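Local coordinates for protein beta-agarase AgaA (Microbulbifer thermotolerans, PDB 3WZ1) that hydrolyses the beta-1,4-galactosidic linkages of agarose as an endo-acting glycoside hydrolase family 16 enzyme, releasing mainly neoagarotetraose, at residues K18-F29 / V266-I277. Residues are numbered along the deposited sequence; the frame is centred on the assembly and turned at random.
Sequences KTWELHPLSDDF and VDWVRFYKPVPI. With NA (sodium ion), chain B.
With OG beside its backbone N (chi1 -53°), S26 accepts a hydrogen bond from the F271 amide, OG to N 2.9 Å; the same hydroxyl donates to H23 O, within that carbonyl's plane. The F271 ring takes L25 over one face, CD2 lying 4.0 Å from the centroid. L25 N in turn bonds H23 ND1 in the imidazole plane (N-H...N 170°), which should hold that ring's rotation. S26 N also bonds H23 O, closing a type I turn from H23 to S26, across which the antiparallel register shifts by two residues. Before the turn, T19 pairs with V275 and E21 with K273, each through two backbone bonds, and H23 N reaches F271 O at 2.9 Å; S26 OG then replaces a backbone acceptor for F271 N. After it, D27 and V269 form a single two-bond bridge. On the face carrying W20, L22 and Y272, the indole and phenol side chains cross near a right angle, W20 CE3 meeting Y272 CB at 3.6 Å. Beyond D27, D28 O and D267 O lie 3.1 Å apart because both bind sodium, as does D267 OD1; D4 and G72 complete the site. Strand 18-22 thus pairs with the C-terminal strand in the beta-jelly roll of this GH16 catalytic domain, with a sodium site at the far end.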
# COMPACT_ATOMS: atom_id res chain seq x y z
N LYS A 18 21.72 4.47 -17.02
CA LYS A 18 20.93 5.17 -16.01
C LYS A 18 21.21 4.68 -14.59
O LYS A 18 21.85 3.63 -14.39
CB LYS A 18 19.44 5.03 -16.31
CG LYS A 18 19.02 5.68 -17.62
CD LYS A 18 17.58 6.14 -17.56
CE LYS A 18 17.10 6.72 -18.89
NZ LYS A 18 16.69 5.66 -19.83
N THR A 19 20.74 5.48 -13.65
CA THR A 19 20.87 5.21 -12.23
C THR A 19 19.59 5.66 -11.52
O THR A 19 18.78 6.36 -12.09
CB THR A 19 22.12 5.92 -11.69
OG1 THR A 19 22.40 5.48 -10.35
CG2 THR A 19 21.96 7.44 -11.72
N TRP A 20 19.40 5.20 -10.30
CA TRP A 20 18.21 5.53 -9.52
C TRP A 20 18.45 6.78 -8.71
O TRP A 20 19.37 6.82 -7.88
CB TRP A 20 17.85 4.39 -8.57
CG TRP A 20 17.41 3.15 -9.28
CD1 TRP A 20 18.08 1.96 -9.35
CD2 TRP A 20 16.20 2.97 -10.02
NE1 TRP A 20 17.37 1.06 -10.07
CE2 TRP A 20 16.20 1.64 -10.50
CE3 TRP A 20 15.10 3.78 -10.31
CZ2 TRP A 20 15.17 1.11 -11.26
CZ3 TRP A 20 14.06 3.25 -11.06
CH2 TRP A 20 14.10 1.93 -11.52
N GLU A 21 17.60 7.77 -8.91
CA GLU A 21 17.65 9.02 -8.18
C GLU A 21 16.50 9.08 -7.17
O GLU A 21 15.33 8.89 -7.51
CB GLU A 21 17.55 10.18 -9.15
CG GLU A 21 17.66 11.57 -8.54
CD GLU A 21 17.85 12.61 -9.63
OE1 GLU A 21 18.98 12.79 -10.10
OE2 GLU A 21 16.86 13.22 -10.05
N LEU A 22 16.84 9.38 -5.92
CA LEU A 22 15.84 9.45 -4.86
C LEU A 22 14.86 10.57 -5.10
O LEU A 22 15.27 11.74 -5.30
CB LEU A 22 16.50 9.63 -3.50
CG LEU A 22 15.60 9.51 -2.26
CD1 LEU A 22 15.26 8.06 -1.92
CD2 LEU A 22 16.31 10.19 -1.10
N HIS A 23 13.57 10.24 -5.06
CA HIS A 23 12.50 11.21 -5.20
C HIS A 23 12.20 11.78 -3.81
O HIS A 23 12.18 11.05 -2.81
CB HIS A 23 11.28 10.48 -5.76
CG HIS A 23 10.11 11.36 -6.03
ND1 HIS A 23 9.35 11.92 -5.03
CD2 HIS A 23 9.56 11.77 -7.19
CE1 HIS A 23 8.38 12.64 -5.56
NE2 HIS A 23 8.48 12.56 -6.87
N PRO A 24 11.95 13.09 -3.73
CA PRO A 24 11.81 13.71 -2.40
C PRO A 24 10.59 13.30 -1.55
O PRO A 24 10.57 13.61 -0.37
CB PRO A 24 11.75 15.21 -2.72
CG PRO A 24 11.32 15.29 -4.14
CD PRO A 24 11.92 14.09 -4.81
N LEU A 25 9.62 12.58 -2.11
CA LEU A 25 8.53 12.05 -1.30
C LEU A 25 9.02 10.97 -0.32
O LEU A 25 8.36 10.66 0.67
CB LEU A 25 7.41 11.49 -2.19
CG LEU A 25 6.20 10.90 -1.49
CD1 LEU A 25 5.49 11.91 -0.60
CD2 LEU A 25 5.23 10.32 -2.51
N SER A 26 10.18 10.40 -0.61
CA SER A 26 10.73 9.33 0.23
C SER A 26 10.85 9.81 1.68
O SER A 26 11.30 10.94 1.92
CB SER A 26 12.09 8.87 -0.28
OG SER A 26 12.00 8.53 -1.67
N ASP A 27 10.42 8.97 2.61
CA ASP A 27 10.28 9.34 4.03
C ASP A 27 10.61 8.10 4.86
O ASP A 27 9.98 7.07 4.69
CB ASP A 27 8.86 9.88 4.31
CG ASP A 27 8.76 10.66 5.62
OD1 ASP A 27 9.69 10.57 6.44
OD2 ASP A 27 7.72 11.34 5.83
N ASP A 28 11.59 8.22 5.77
CA ASP A 28 11.88 7.15 6.72
C ASP A 28 11.35 7.42 8.13
O ASP A 28 11.65 6.68 9.06
CB ASP A 28 13.37 6.77 6.72
CG ASP A 28 14.28 7.89 7.17
OD1 ASP A 28 13.79 9.03 7.42
OD2 ASP A 28 15.51 7.63 7.27
N PHE A 29 10.53 8.46 8.28
CA PHE A 29 9.68 8.63 9.46
C PHE A 29 10.48 8.75 10.76
O PHE A 29 10.05 8.31 11.82
CB PHE A 29 8.64 7.50 9.53
CG PHE A 29 7.71 7.49 8.35
CD1 PHE A 29 6.84 8.56 8.13
CD2 PHE A 29 7.71 6.44 7.43
CE1 PHE A 29 6.02 8.58 7.03
CE2 PHE A 29 6.89 6.46 6.33
CZ PHE A 29 6.03 7.53 6.14
N VAL A 266 5.03 1.22 9.39
CA VAL A 266 5.82 1.45 8.18
C VAL A 266 7.13 2.11 8.58
O VAL A 266 7.15 3.23 9.07
CB VAL A 266 5.02 2.28 7.16
CG1 VAL A 266 5.88 2.64 5.94
CG2 VAL A 266 3.77 1.53 6.76
N ASP A 267 8.24 1.39 8.37
CA ASP A 267 9.58 1.92 8.64
C ASP A 267 9.96 2.99 7.62
O ASP A 267 10.57 4.01 7.96
CB ASP A 267 10.62 0.78 8.62
CG ASP A 267 11.95 1.18 9.20
OD1 ASP A 267 12.02 2.10 10.04
OD2 ASP A 267 12.96 0.56 8.81
N TRP A 268 9.63 2.75 6.35
CA TRP A 268 9.92 3.73 5.30
C TRP A 268 9.05 3.53 4.08
O TRP A 268 8.57 2.42 3.81
CB TRP A 268 11.41 3.69 4.86
CG TRP A 268 11.87 2.53 3.92
CD1 TRP A 268 11.43 2.23 2.64
CD2 TRP A 268 12.94 1.63 4.18
NE1 TRP A 268 12.14 1.17 2.13
CE2 TRP A 268 13.07 0.79 3.08
CE3 TRP A 268 13.78 1.43 5.29
CZ2 TRP A 268 14.00 -0.22 3.02
CZ3 TRP A 268 14.71 0.47 5.23
CH2 TRP A 268 14.82 -0.37 4.11
N VAL A 269 8.86 4.62 3.36
CA VAL A 269 8.44 4.57 1.96
C VAL A 269 9.50 5.33 1.17
O VAL A 269 9.96 6.39 1.59
CB VAL A 269 7.03 5.13 1.72
CG1 VAL A 269 5.98 4.28 2.44
CG2 VAL A 269 6.89 6.60 2.13
N ARG A 270 9.92 4.77 0.04
CA ARG A 270 10.91 5.42 -0.78
C ARG A 270 10.57 5.21 -2.24
O ARG A 270 9.94 4.20 -2.64
CB ARG A 270 12.32 4.93 -0.45
CG ARG A 270 12.64 3.50 -0.81
CD ARG A 270 14.07 3.12 -0.39
NE ARG A 270 14.38 1.75 -0.77
CZ ARG A 270 15.61 1.24 -0.97
NH1 ARG A 270 16.68 2.02 -0.90
NH2 ARG A 270 15.73 -0.05 -1.25
N PHE A 271 11.01 6.16 -3.04
CA PHE A 271 10.65 6.23 -4.43
C PHE A 271 11.87 6.66 -5.21
O PHE A 271 12.57 7.57 -4.77
CB PHE A 271 9.52 7.26 -4.62
CG PHE A 271 8.39 7.11 -3.65
CD1 PHE A 271 8.43 7.73 -2.43
CD2 PHE A 271 7.29 6.33 -3.96
CE1 PHE A 271 7.40 7.57 -1.51
CE2 PHE A 271 6.25 6.18 -3.05
CZ PHE A 271 6.31 6.80 -1.84
N TYR A 272 12.13 6.01 -6.35
CA TYR A 272 13.28 6.38 -7.19
C TYR A 272 12.87 6.53 -8.63
O TYR A 272 12.04 5.77 -9.14
CB TYR A 272 14.40 5.32 -7.11
CG TYR A 272 15.05 5.17 -5.75
CD1 TYR A 272 14.49 4.36 -4.79
CD2 TYR A 272 16.24 5.85 -5.43
CE1 TYR A 272 15.07 4.22 -3.54
CE2 TYR A 272 16.82 5.70 -4.18
CZ TYR A 272 16.23 4.88 -3.25
OH TYR A 272 16.83 4.75 -1.99
N LYS A 273 13.52 7.50 -9.30
CA LYS A 273 13.33 7.76 -10.71
C LYS A 273 14.59 7.36 -11.46
O LYS A 273 15.69 7.65 -10.99
CB LYS A 273 13.08 9.24 -10.92
CG LYS A 273 11.88 9.77 -10.17
CD LYS A 273 10.58 9.28 -10.77
CE LYS A 273 10.27 9.90 -12.12
NZ LYS A 273 8.94 9.44 -12.64
N PRO A 274 14.44 6.71 -12.61
CA PRO A 274 15.62 6.36 -13.38
C PRO A 274 16.06 7.57 -14.20
O PRO A 274 15.24 8.17 -14.92
CB PRO A 274 15.13 5.19 -14.23
CG PRO A 274 13.70 5.50 -14.49
CD PRO A 274 13.20 6.23 -13.26
N VAL A 275 17.34 7.95 -14.07
CA VAL A 275 17.87 9.14 -14.72
C VAL A 275 19.23 8.81 -15.33
O VAL A 275 19.92 7.92 -14.87
CB VAL A 275 18.00 10.31 -13.74
CG1 VAL A 275 16.63 10.64 -13.11
CG2 VAL A 275 19.03 10.03 -12.67
N PRO A 276 19.59 9.50 -16.42
CA PRO A 276 20.92 9.30 -16.97
C PRO A 276 22.04 9.51 -15.95
O PRO A 276 21.98 10.41 -15.11
CB PRO A 276 20.99 10.40 -18.04
CG PRO A 276 19.59 10.63 -18.43
CD PRO A 276 18.83 10.52 -17.15
N ILE A 277 23.06 8.66 -16.05
CA ILE A 277 24.28 8.83 -15.29
C ILE A 277 25.00 10.08 -15.79
O ILE A 277 25.14 10.25 -17.00
CB ILE A 277 25.17 7.58 -15.48
CG1 ILE A 277 24.53 6.40 -14.73
CG2 ILE A 277 26.58 7.81 -14.95
CD1 ILE A 277 24.95 5.05 -15.23
NA NA B . 11.97 4.49 9.74